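Local coordinates for pyridoxal phosphate homeostasis protein (Bifidobacterium adolescentis ATCC 15703, PDB 3CPG) that probably binds pyridoxal 5'-phosphate and takes part in keeping the level of that cofactor in balance, at residues A[25-30]-A[66-72]; A[17-21]-A[59-63]; A[246-250]-A[263-267]; A[42-46]-A[254-259]. All coordinates share one frame; numbering follows the deposited sequence.

Interaction 1: residues A[25-30]-A[66-72]; sequences ITDGVH and AAIDAGV
With chi1 at 172°, Val29 swings CG1 opposite its own amide nitrogen and spreads its two methyls over different parts of residues 66-72. CG1 reaches over to the backbone of Ala70, 3.6 Å from Ala70 O, while CG2 lies beside Ala67 and meets Val72 CG2 at 3.9 Å. One turn earlier, in Ile25, a chi1 of -64° sets CG1 beside the backbone N and CG2 anti to it, which brings Ile25 CG2 to 3.6 Å from Ala67 N; CG2 and the end of the longer branch both reach the methyl of Ala66. Ala70 CB packs between Val29 CB (3.7 Å) and Thr26 CA (3.9 Å). Ala66, Ala67 and Ala70 carry only methyls, consistent with the close approach of Thr26 CA and Ala70 CA, 5.2 Å apart. Gly71, at a phi of 134°, ends helix 61-69 in a Schellman motif and turns the chain so that Val72 comes round to Val29. An alanine in place of Val29 would take away both branch methyls and would probably open a gap between Ala67, Ala70 and Val72. At the polar margin a water donates to Thr26 OG1 and to Ala66 O (2.7 Å from the water oxygen); Thr26 OG1 is also bonded to Ala22 O. The pairing of helices 19-42 and 61-69 here therefore depends more on the fit of methyl groups than on direct polar bonds.

Interaction 2: residues A[17-21]-A[59-63]; sequences IDDAR and RDIGE
The capping box that starts helix 61-69, made by Asp60 and Glu63, is met by Ile17 and Arg21 from the start of helix 19-42. Within it Glu63 N donates to Asp60 OD1 at 2.8 Å, and Asp60 N returns the bond to Glu63 OE1, also at 2.8 Å. The second carboxylate oxygen faces the other segment: Arg21 grips it side-on, with NE 3.2 Å and NH2 3.0 Å from Glu63 OE2. That oxygen lies in the guanidinium plane but receives both nitrogens on its anti side; with both going to one oxygen and the planes 62° apart, this salt bridge is not a coplanar bidentate pair. Arg21 reaches it by extending CG away from the backbone N (chi1 -178°) and bending at chi2. The apolar part of the contact is Ile17, whose CD1 rests 3.7 Å from Gly62 O and whose CG2 lies 3.8 Å from Glu63 N; a CB at Gly62 would come tightly against that CG2. Asp18 in turn caps helix 19-42 by accepting from Arg21 N, with OD1 2.7 Å away. Lys10 takes Glu63 OE1 as well, while Arg21 NH2 is shared with Phe268 O. Glu63 therefore does double duty, closing a classical N-terminal capping box and tying the starts of two helices together, just after the predicted cofactor lysine Lys57 of this TIM-barrel fold.

Interaction 3: residues A[246-250]-A[263-267]; sequences MTGDM and VGTAI. With ACT (acetate ion), chain B.
Thr247 and residues 264-265 close round an acetate ion, probably picked up from the crystallisation liquor, and hold both of its oxygens. OXT accepts from both segments: Thr247 OG1 donates to it at 2.7 Å and Thr247 N at 3.1 Å, while Gly264 N of the other segment approaches OXT at 2.9 Å. The second oxygen is bound mainly by Thr265, with Thr265 N 2.9 Å and Thr265 OG1 3.3 Å from acetate O. The first torsion of Thr247 (chi1 -64°) keeps its hydroxyl beside its own amide, which is why both can converge on one oxygen. As OG1 donates to the acetate, it also accepts from Ala266 N at 3.1 Å, a fairly straight bond (155°) that joins the segments directly. A valine in place of Thr247 would remove the hydroxyl, and is likely to leave Ala266 N without this acceptor and the anion with one donor fewer. Gly264, with no side chain, lets the acetate come close. Further out, Asp249 OD1 accepts from Met246 N at 2.8 Å and pins the turn, while Arg35 holds Thr247 O. The methyl CE of selenomethionine Met250 packs 3.6 Å from Val263 CG2, the two side chains crossing at about a right angle; Val263 is fixed in the sheet by backbone bonds to strand 51-55. Clustered amides and hydroxyls on loops following barrel strands, with the predicted cofactor lysine Lys57 close by, are consistent with the phosphate-binding site of a pyridoxal-phosphate TIM barrel.

Interaction 4: residues A[42-46]-A[254-259]; sequences QAGRE and IAEGST
Ala43 and Ala255 bring their CA atoms to 5.1 Å where the ends of helices 19-42 and 250-255 meet, each helix being closed by a glycine of positive phi, Gly44 and Gly257. Ala43 CB lies against the backbone there, 3.9 Å from Ala255 CA. The principal side chain is Arg45, extended as far as CD and then bent at chi3 (64°), which lays the guanidinium alongside the turn after helix 250-255. NH1 bridges two carbonyls, 2.9 Å from Ile254 O and 2.8 Å from Ser258 O. Ile254 O is met in its carbonyl plane, on a lone pair. NH1 and NH2 together hold Ser258 O end-on, with NH2 2.9 Å from Ser258 O and standing 44° above the carbonyl plane, not on a lone pair. Gly257 is the C-prime residue of a Schellman motif, and Arg45 adds a donor to its Ile254 O, which already takes Gly257 N at 3.1 Å; a positive group beside carbonyls at a helix C-terminus should be electrostatically favourable. Gly257 CA covers one face of the guanidinium. Ser258 OG is bonded to Met244 O, and the backbone of Thr259 pairs with Arg51 and Leu242, carrying the chain into strand 260-263 of the barrel.

How the interactions relate
From the N terminus, 17-21 opens at the start of helix 19-42 and 25-30 within it, and 42-46 opens where that helix ends. The chain returns at 59-63, closing interaction 2, and at 66-72, closing interaction 1; these two cross and touch, with Ile25 CD1 3.6 Å from Glu63 O. Interaction 4 crosses both, because 42-46 opens before they close and its partner 254-259 comes only after them, some two hundred residues and most of the barrel later. Interaction 3 opens at 246-250 and closes at 263-267, crossing interaction 4 but following interactions 1 and 2 in series. Its Ile267 packs on Val29 of interaction 1. Together they tie the N-terminal helix to helix 61-69 and to the chain's C-terminal strand and loops.

Interaction 1: residues A[25-30]-A[66-72]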
loop_
_atom_site.group_PDB
_atom_site.type_symbol
_atom_site.label_atom_id
_atom_site.label_comp_id
_atom_site.label_asym_id
_atom_site.label_seq_id
_atom_site.Cartn_x
_atom_site.Cartn_y
_atom_site.Cartn_z
ATOM N N ILE A 25 -11.796 -11.367 -13.050
ATOM C CA ILE A 25 -11.243 -10.241 -12.307
ATOM C C ILE A 25 -12.338 -9.306 -11.809
ATOM O O ILE A 25 -12.270 -8.796 -10.689
ATOM C CB ILE A 25 -10.233 -9.468 -13.184
ATOM C CG1 ILE A 25 -9.058 -10.389 -13.513
ATOM C CG2 ILE A 25 -9.741 -8.203 -12.468
ATOM C CD1 ILE A 25 -8.001 -9.764 -14.408
ATOM N N THR A 26 -13.357 -9.094 -12.634
ATOM C CA THR A 26 -14.455 -8.219 -12.256
ATOM C C THR A 26 -15.204 -8.797 -11.059
ATOM O O THR A 26 -15.524 -8.076 -10.111
ATOM C CB THR A 26 -15.425 -8.016 -13.432
ATOM O OG1 THR A 26 -14.739 -7.359 -14.507
ATOM C CG2 THR A 26 -16.614 -7.170 -13.006
ATOM N N ASP A 27 -15.476 -10.099 -11.098
ATOM C CA ASP A 27 -16.179 -10.753 -10.000
ATOM C C ASP A 27 -15.294 -10.763 -8.761
ATOM O O ASP A 27 -15.782 -10.636 -7.637
ATOM C CB ASP A 27 -16.558 -12.189 -10.373
ATOM C CG ASP A 27 -17.617 -12.252 -11.454
ATOM O OD1 ASP A 27 -18.405 -11.293 -11.578
ATOM O OD2 ASP A 27 -17.676 -13.273 -12.172
ATOM N N GLY A 28 -13.990 -10.913 -8.978
ATOM C CA GLY A 28 -13.050 -10.916 -7.869
ATOM C C GLY A 28 -13.080 -9.594 -7.127
ATOM O O GLY A 28 -13.138 -9.560 -5.893
ATOM N N VAL A 29 -13.040 -8.495 -7.879
ATOM C CA VAL A 29 -13.074 -7.165 -7.284
ATOM C C VAL A 29 -14.392 -6.941 -6.558
ATOM O O VAL A 29 -14.417 -6.421 -5.447
ATOM C CB VAL A 29 -12.922 -6.055 -8.351
ATOM C CG1 VAL A 29 -13.159 -4.688 -7.714
ATOM C CG2 VAL A 29 -11.539 -6.106 -8.966
ATOM N N HIS A 30 -15.492 -7.332 -7.189
ATOM C CA HIS A 30 -16.795 -7.148 -6.571
ATOM C C HIS A 30 -16.930 -7.952 -5.281
ATOM O O HIS A 30 -17.471 -7.450 -4.297
ATOM C CB HIS A 30 -17.902 -7.507 -7.565
ATOM C CG HIS A 30 -18.007 -6.548 -8.712
ATOM N ND1 HIS A 30 -18.772 -6.798 -9.831
ATOM C CD2 HIS A 30 -17.456 -5.324 -8.899
ATOM C CE1 HIS A 30 -18.690 -5.771 -10.657
ATOM N NE2 HIS A 30 -17.898 -4.862 -10.115
ATOM N N ALA A 66 -8.595 -4.211 -15.854
ATOM C CA ALA A 66 -9.888 -4.860 -15.676
ATOM C C ALA A 66 -10.284 -4.648 -14.216
ATOM O O ALA A 66 -11.455 -4.439 -13.901
ATOM C CB ALA A 66 -9.796 -6.355 -15.996
ATOM N N ALA A 67 -9.295 -4.699 -13.323
ATOM C CA ALA A 67 -9.551 -4.504 -11.899
ATOM C C ALA A 67 -9.969 -3.062 -11.613
ATOM O O ALA A 67 -10.899 -2.814 -10.846
ATOM C CB ALA A 67 -8.307 -4.856 -11.090
ATOM N N ILE A 68 -9.279 -2.110 -12.225
ATOM C CA ILE A 68 -9.617 -0.708 -12.021
ATOM C C ILE A 68 -11.001 -0.425 -12.587
ATOM O O ILE A 68 -11.801 0.266 -11.960
ATOM C CB ILE A 68 -8.556 0.210 -12.667
ATOM C CG1 ILE A 68 -7.306 0.214 -11.781
ATOM C CG2 ILE A 68 -9.103 1.629 -12.849
ATOM C CD1 ILE A 68 -6.062 0.790 -12.446
ATOM N N ASP A 69 -11.297 -0.977 -13.760
ATOM C CA ASP A 69 -12.606 -0.760 -14.358
ATOM C C ASP A 69 -13.715 -1.350 -13.495
ATOM O O ASP A 69 -14.861 -0.893 -13.549
ATOM C CB ASP A 69 -12.670 -1.365 -15.765
ATOM C CG ASP A 69 -11.940 -0.522 -16.794
ATOM O OD1 ASP A 69 -11.904 0.715 -16.626
ATOM O OD2 ASP A 69 -11.419 -1.091 -17.776
ATOM N N ALA A 70 -13.374 -2.360 -12.697
ATOM C CA ALA A 70 -14.353 -3.014 -11.833
ATOM C C ALA A 70 -14.561 -2.301 -10.502
ATOM O O ALA A 70 -15.429 -2.691 -9.721
ATOM C CB ALA A 70 -13.948 -4.458 -11.583
ATOM N N GLY A 71 -13.761 -1.272 -10.234
ATOM C CA GLY A 71 -13.927 -0.538 -8.991
ATOM C C GLY A 71 -12.674 -0.228 -8.192
ATOM O O GLY A 71 -12.734 0.553 -7.237
ATOM N N VAL A 72 -11.547 -0.833 -8.558
ATOM C CA VAL A 72 -10.298 -0.583 -7.839
ATOM C C VAL A 72 -9.808 0.838 -8.096
ATOM O O VAL A 72 -9.785 1.293 -9.237
ATOM C CB VAL A 72 -9.205 -1.581 -8.263
ATOM C CG1 VAL A 72 -7.863 -1.148 -7.696
ATOM C CG2 VAL A 72 -9.565 -2.975 -7.764
HETATM O O HOH W 1 -13.645 -4.923 -15.326
#

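Interaction 2: residues A[17-21]-A[59-63]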
loop_
_atom_site.group_PDB
_atom_site.type_symbol
_atom_site.label_atom_id
_atom_site.label_comp_id
_atom_site.label_asym_id
_atom_site.label_seq_id
_atom_site.Cartn_x
_atom_site.Cartn_y
_atom_site.Cartn_z
ATOM N N ILE A 17 -6.884 -8.767 -22.497
ATOM C CA ILE A 17 -7.181 -10.081 -21.936
ATOM C C ILE A 17 -8.496 -10.572 -22.532
ATOM O O ILE A 17 -9.271 -9.782 -23.072
ATOM C CB ILE A 17 -7.298 -10.032 -20.391
ATOM C CG1 ILE A 17 -8.354 -9.012 -19.966
ATOM C CG2 ILE A 17 -5.951 -9.675 -19.789
ATOM C CD1 ILE A 17 -8.576 -8.962 -18.461
ATOM N N ASP A 18 -8.751 -11.873 -22.448
ATOM C CA ASP A 18 -9.982 -12.411 -23.009
ATOM C C ASP A 18 -11.185 -12.136 -22.112
ATOM O O ASP A 18 -11.037 -11.806 -20.934
ATOM C CB ASP A 18 -9.841 -13.912 -23.287
ATOM C CG ASP A 18 -9.549 -14.720 -22.042
ATOM O OD1 ASP A 18 -10.355 -14.671 -21.095
ATOM O OD2 ASP A 18 -8.512 -15.418 -22.013
ATOM N N ASP A 19 -12.377 -12.260 -22.685
ATOM C CA ASP A 19 -13.612 -11.997 -21.955
ATOM C C ASP A 19 -13.748 -12.755 -20.641
ATOM O O ASP A 19 -14.132 -12.172 -19.625
ATOM C CB ASP A 19 -14.826 -12.306 -22.837
ATOM C CG ASP A 19 -14.947 -11.368 -24.018
ATOM O OD1 ASP A 19 -14.286 -10.307 -24.014
ATOM O OD2 ASP A 19 -15.719 -11.689 -24.948
ATOM N N ALA A 20 -13.444 -14.050 -20.659
ATOM C CA ALA A 20 -13.561 -14.864 -19.453
ATOM C C ALA A 20 -12.658 -14.349 -18.341
ATOM O O ALA A 20 -13.070 -14.296 -17.179
ATOM C CB ALA A 20 -13.235 -16.324 -19.762
ATOM N N ARG A 21 -11.432 -13.972 -18.694
ATOM C CA ARG A 21 -10.482 -13.453 -17.711
ATOM C C ARG A 21 -10.985 -12.132 -17.134
ATOM O O ARG A 21 -10.889 -11.891 -15.929
ATOM C CB ARG A 21 -9.111 -13.231 -18.353
ATOM C CG ARG A 21 -8.044 -12.745 -17.377
ATOM C CD ARG A 21 -7.657 -13.838 -16.395
ATOM N NE ARG A 21 -6.731 -13.345 -15.378
ATOM C CZ ARG A 21 -6.922 -13.484 -14.070
ATOM N NH1 ARG A 21 -8.006 -14.104 -13.618
ATOM N NH2 ARG A 21 -6.039 -12.987 -13.216
ATOM N N ARG A 59 0.850 -9.363 -12.634
ATOM C CA ARG A 59 -0.323 -9.190 -13.486
ATOM C C ARG A 59 0.025 -8.209 -14.600
ATOM O O ARG A 59 0.814 -7.289 -14.389
ATOM C CB ARG A 59 -1.501 -8.651 -12.670
ATOM C CG ARG A 59 -1.724 -9.368 -11.348
ATOM C CD ARG A 59 -1.915 -10.875 -11.518
ATOM N NE ARG A 59 -1.994 -11.522 -10.208
ATOM C CZ ARG A 59 -2.275 -12.806 -10.007
ATOM N NH1 ARG A 59 -2.515 -13.615 -11.031
ATOM N NH2 ARG A 59 -2.309 -13.283 -8.768
ATOM N N ASP A 60 -0.550 -8.399 -15.786
ATOM C CA ASP A 60 -0.253 -7.479 -16.879
ATOM C C ASP A 60 -1.206 -6.290 -16.903
ATOM O O ASP A 60 -2.164 -6.233 -16.134
ATOM C CB ASP A 60 -0.258 -8.192 -18.244
ATOM C CG ASP A 60 -1.602 -8.793 -18.604
ATOM O OD1 ASP A 60 -2.647 -8.211 -18.252
ATOM O OD2 ASP A 60 -1.605 -9.847 -19.277
ATOM N N ILE A 61 -0.924 -5.337 -17.783
ATOM C CA ILE A 61 -1.735 -4.128 -17.905
ATOM C C ILE A 61 -3.212 -4.420 -18.151
ATOM O O ILE A 61 -4.086 -3.763 -17.580
ATOM C CB ILE A 61 -1.179 -3.221 -19.031
ATOM C CG1 ILE A 61 0.202 -2.706 -18.622
ATOM C CG2 ILE A 61 -2.124 -2.056 -19.300
ATOM C CD1 ILE A 61 0.857 -1.770 -19.632
ATOM N N GLY A 62 -3.495 -5.399 -18.998
ATOM C CA GLY A 62 -4.881 -5.732 -19.272
ATOM C C GLY A 62 -5.599 -6.186 -18.013
ATOM O O GLY A 62 -6.734 -5.783 -17.749
ATOM N N GLU A 63 -4.932 -7.032 -17.234
ATOM C CA GLU A 63 -5.498 -7.548 -15.992
ATOM C C GLU A 63 -5.730 -6.431 -14.977
ATOM O O GLU A 63 -6.788 -6.339 -14.354
ATOM C CB GLU A 63 -4.554 -8.588 -15.378
ATOM C CG GLU A 63 -4.482 -9.894 -16.151
ATOM C CD GLU A 63 -3.486 -10.871 -15.550
ATOM O OE1 GLU A 63 -2.266 -10.632 -15.668
ATOM O OE2 GLU A 63 -3.924 -11.876 -14.951
#

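Interaction 3: residues A[246-250]-A[263-267]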
loop_
_atom_site.group_PDB
_atom_site.type_symbol
_atom_site.label_atom_id
_atom_site.label_comp_id
_atom_site.label_asym_id
_atom_site.label_seq_id
_atom_site.Cartn_x
_atom_site.Cartn_y
_atom_site.Cartn_z
HETATM N N MSE A 246 -4.752 -8.705 4.062
HETATM C CA MSE A 246 -4.678 -9.152 2.681
HETATM C C MSE A 246 -5.798 -10.161 2.472
HETATM O O MSE A 246 -6.744 -10.199 3.261
HETATM C CB MSE A 246 -3.308 -9.767 2.407
HETATM C CG MSE A 246 -2.182 -8.780 2.676
HETATM SE SE MSE A 246 -0.426 -9.341 2.085
HETATM C CE MSE A 246 -0.167 -10.684 3.413
ATOM N N THR A 247 -5.702 -10.975 1.426
ATOM C CA THR A 247 -6.755 -11.946 1.136
ATOM C C THR A 247 -7.164 -12.856 2.293
ATOM O O THR A 247 -8.353 -13.053 2.540
ATOM C CB THR A 247 -6.375 -12.844 -0.067
ATOM O OG1 THR A 247 -6.274 -12.043 -1.250
ATOM C CG2 THR A 247 -7.437 -13.925 -0.289
ATOM N N GLY A 248 -6.186 -13.398 3.009
ATOM C CA GLY A 248 -6.499 -14.317 4.090
ATOM C C GLY A 248 -6.873 -13.762 5.452
ATOM O O GLY A 248 -7.424 -14.490 6.280
ATOM N N ASP A 249 -6.600 -12.486 5.694
ATOM C CA ASP A 249 -6.907 -11.918 7.001
ATOM C C ASP A 249 -7.482 -10.506 6.973
ATOM O O ASP A 249 -7.418 -9.800 7.982
ATOM C CB ASP A 249 -5.640 -11.922 7.864
ATOM C CG ASP A 249 -4.518 -11.106 7.248
ATOM O OD1 ASP A 249 -4.804 -10.348 6.299
ATOM O OD2 ASP A 249 -3.358 -11.206 7.708
HETATM N N MSE A 250 -8.058 -10.086 5.849
HETATM C CA MSE A 250 -8.592 -8.726 5.785
HETATM C C MSE A 250 -9.725 -8.434 6.778
HETATM O O MSE A 250 -9.844 -7.311 7.273
HETATM C CB MSE A 250 -9.039 -8.372 4.357
HETATM C CG MSE A 250 -10.218 -9.150 3.821
HETATM SE SE MSE A 250 -10.789 -8.458 2.094
HETATM C CE MSE A 250 -9.665 -9.524 0.979
ATOM N N VAL A 263 -4.891 -6.482 -1.473
ATOM C CA VAL A 263 -5.415 -7.747 -1.969
ATOM C C VAL A 263 -4.918 -8.164 -3.350
ATOM O O VAL A 263 -4.991 -7.399 -4.314
ATOM C CB VAL A 263 -6.961 -7.700 -1.989
ATOM C CG1 VAL A 263 -7.527 -9.069 -2.328
ATOM C CG2 VAL A 263 -7.479 -7.224 -0.633
ATOM N N GLY A 264 -4.422 -9.394 -3.431
ATOM C CA GLY A 264 -3.932 -9.923 -4.687
ATOM C C GLY A 264 -4.752 -11.110 -5.159
ATOM O O GLY A 264 -5.554 -10.993 -6.083
ATOM N N THR A 265 -4.564 -12.250 -4.500
ATOM C CA THR A 265 -5.252 -13.488 -4.857
ATOM C C THR A 265 -6.779 -13.423 -4.945
ATOM O O THR A 265 -7.371 -13.962 -5.884
ATOM C CB THR A 265 -4.858 -14.616 -3.885
ATOM O OG1 THR A 265 -3.434 -14.763 -3.890
ATOM C CG2 THR A 265 -5.489 -15.929 -4.299
ATOM N N ALA A 266 -7.421 -12.771 -3.981
ATOM C CA ALA A 266 -8.878 -12.686 -3.992
ATOM C C ALA A 266 -9.401 -11.964 -5.230
ATOM O O ALA A 266 -10.566 -12.119 -5.603
ATOM C CB ALA A 266 -9.377 -11.993 -2.729
ATOM N N ILE A 267 -8.537 -11.177 -5.864
ATOM C CA ILE A 267 -8.918 -10.430 -7.059
ATOM C C ILE A 267 -8.502 -11.131 -8.344
ATOM O O ILE A 267 -9.322 -11.356 -9.239
ATOM C CB ILE A 267 -8.275 -9.019 -7.071
ATOM C CG1 ILE A 267 -8.903 -8.148 -5.980
ATOM C CG2 ILE A 267 -8.447 -8.372 -8.451
ATOM C CD1 ILE A 267 -8.241 -6.797 -5.824
HETATM C C ACT B . -2.986 -11.797 -1.287
HETATM O O ACT B . -2.616 -11.962 -2.435
HETATM O OXT ACT B . -3.843 -10.966 -1.035
HETATM C CH3 ACT B . -2.382 -12.622 -0.177
#

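Interaction 4: residues A[42-46]-A[254-259]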
loop_
_atom_site.group_PDB
_atom_site.type_symbol
_atom_site.label_atom_id
_atom_site.label_comp_id
_atom_site.label_asym_id
_atom_site.label_seq_id
_atom_site.Cartn_x
_atom_site.Cartn_y
_atom_site.Cartn_z
ATOM N N GLN A 42 -19.538 -5.297 10.364
ATOM C CA GLN A 42 -19.318 -6.135 11.537
ATOM C C GLN A 42 -18.517 -5.404 12.612
ATOM O O GLN A 42 -18.765 -5.577 13.807
ATOM C CB GLN A 42 -18.593 -7.421 11.127
ATOM C CG GLN A 42 -18.329 -8.395 12.267
ATOM C CD GLN A 42 -19.605 -8.884 12.930
ATOM O OE1 GLN A 42 -20.518 -9.371 12.264
ATOM N NE2 GLN A 42 -19.668 -8.764 14.251
ATOM N N ALA A 43 -17.564 -4.584 12.179
ATOM C CA ALA A 43 -16.717 -3.833 13.101
ATOM C C ALA A 43 -17.343 -2.497 13.490
ATOM O O ALA A 43 -16.743 -1.716 14.222
ATOM C CB ALA A 43 -15.343 -3.596 12.475
ATOM N N GLY A 44 -18.551 -2.239 13.002
ATOM C CA GLY A 44 -19.212 -0.986 13.320
ATOM C C GLY A 44 -18.451 0.226 12.809
ATOM O O GLY A 44 -18.393 1.261 13.470
ATOM N N ARG A 45 -17.857 0.102 11.627
ATOM C CA ARG A 45 -17.115 1.209 11.038
ATOM C C ARG A 45 -17.885 1.789 9.854
ATOM O O ARG A 45 -18.530 1.054 9.112
ATOM C CB ARG A 45 -15.733 0.733 10.583
ATOM C CG ARG A 45 -14.806 0.338 11.731
ATOM C CD ARG A 45 -13.456 -0.143 11.219
ATOM N NE ARG A 45 -12.717 0.916 10.536
ATOM C CZ ARG A 45 -11.572 0.733 9.886
ATOM N NH1 ARG A 45 -11.025 -0.473 9.826
ATOM N NH2 ARG A 45 -10.973 1.756 9.292
ATOM N N GLU A 46 -17.817 3.106 9.688
ATOM C CA GLU A 46 -18.509 3.783 8.594
ATOM C C GLU A 46 -18.046 3.280 7.235
ATOM O O GLU A 46 -16.873 2.958 7.049
ATOM C CB GLU A 46 -18.274 5.296 8.656
ATOM C CG GLU A 46 -18.998 6.021 9.774
ATOM C CD GLU A 46 -18.923 7.531 9.617
ATOM O OE1 GLU A 46 -17.813 8.092 9.739
ATOM O OE2 GLU A 46 -19.974 8.158 9.361
ATOM N N ILE A 254 -9.508 -5.287 9.275
ATOM C CA ILE A 254 -10.525 -4.250 9.311
ATOM C C ILE A 254 -11.121 -4.114 10.713
ATOM O O ILE A 254 -11.420 -3.006 11.160
ATOM C CB ILE A 254 -11.611 -4.526 8.251
ATOM C CG1 ILE A 254 -10.981 -4.404 6.857
ATOM C CG2 ILE A 254 -12.763 -3.541 8.400
ATOM C CD1 ILE A 254 -11.882 -4.803 5.715
ATOM N N ALA A 255 -11.271 -5.234 11.414
ATOM C CA ALA A 255 -11.795 -5.193 12.775
ATOM C C ALA A 255 -10.831 -4.415 13.668
ATOM O O ALA A 255 -11.249 -3.781 14.641
ATOM C CB ALA A 255 -11.978 -6.612 13.320
ATOM N N GLU A 256 -9.541 -4.461 13.337
ATOM C CA GLU A 256 -8.526 -3.768 14.125
ATOM C C GLU A 256 -8.165 -2.364 13.630
ATOM O O GLU A 256 -7.171 -1.785 14.066
ATOM C CB GLU A 256 -7.256 -4.623 14.225
ATOM C CG GLU A 256 -7.401 -5.908 15.053
ATOM C CD GLU A 256 -7.861 -5.659 16.485
ATOM O OE1 GLU A 256 -7.460 -4.638 17.084
ATOM O OE2 GLU A 256 -8.615 -6.503 17.021
ATOM N N GLY A 257 -8.956 -1.823 12.707
ATOM C CA GLY A 257 -8.709 -0.467 12.233
ATOM C C GLY A 257 -8.010 -0.203 10.909
ATOM O O GLY A 257 -7.693 0.948 10.604
ATOM N N SER A 258 -7.771 -1.236 10.112
ATOM C CA SER A 258 -7.103 -1.038 8.829
ATOM C C SER A 258 -7.791 0.024 7.975
ATOM O O SER A 258 -9.018 0.111 7.962
ATOM C CB SER A 258 -7.065 -2.352 8.051
ATOM O OG SER A 258 -6.550 -2.140 6.747
ATOM N N THR A 259 -7.003 0.834 7.271
ATOM C CA THR A 259 -7.571 1.854 6.392
ATOM C C THR A 259 -7.230 1.515 4.949
ATOM O O THR A 259 -7.771 2.106 4.019
ATOM C CB THR A 259 -7.043 3.264 6.706
ATOM O OG1 THR A 259 -5.643 3.336 6.409
ATOM C CG2 THR A 259 -7.287 3.600 8.171
#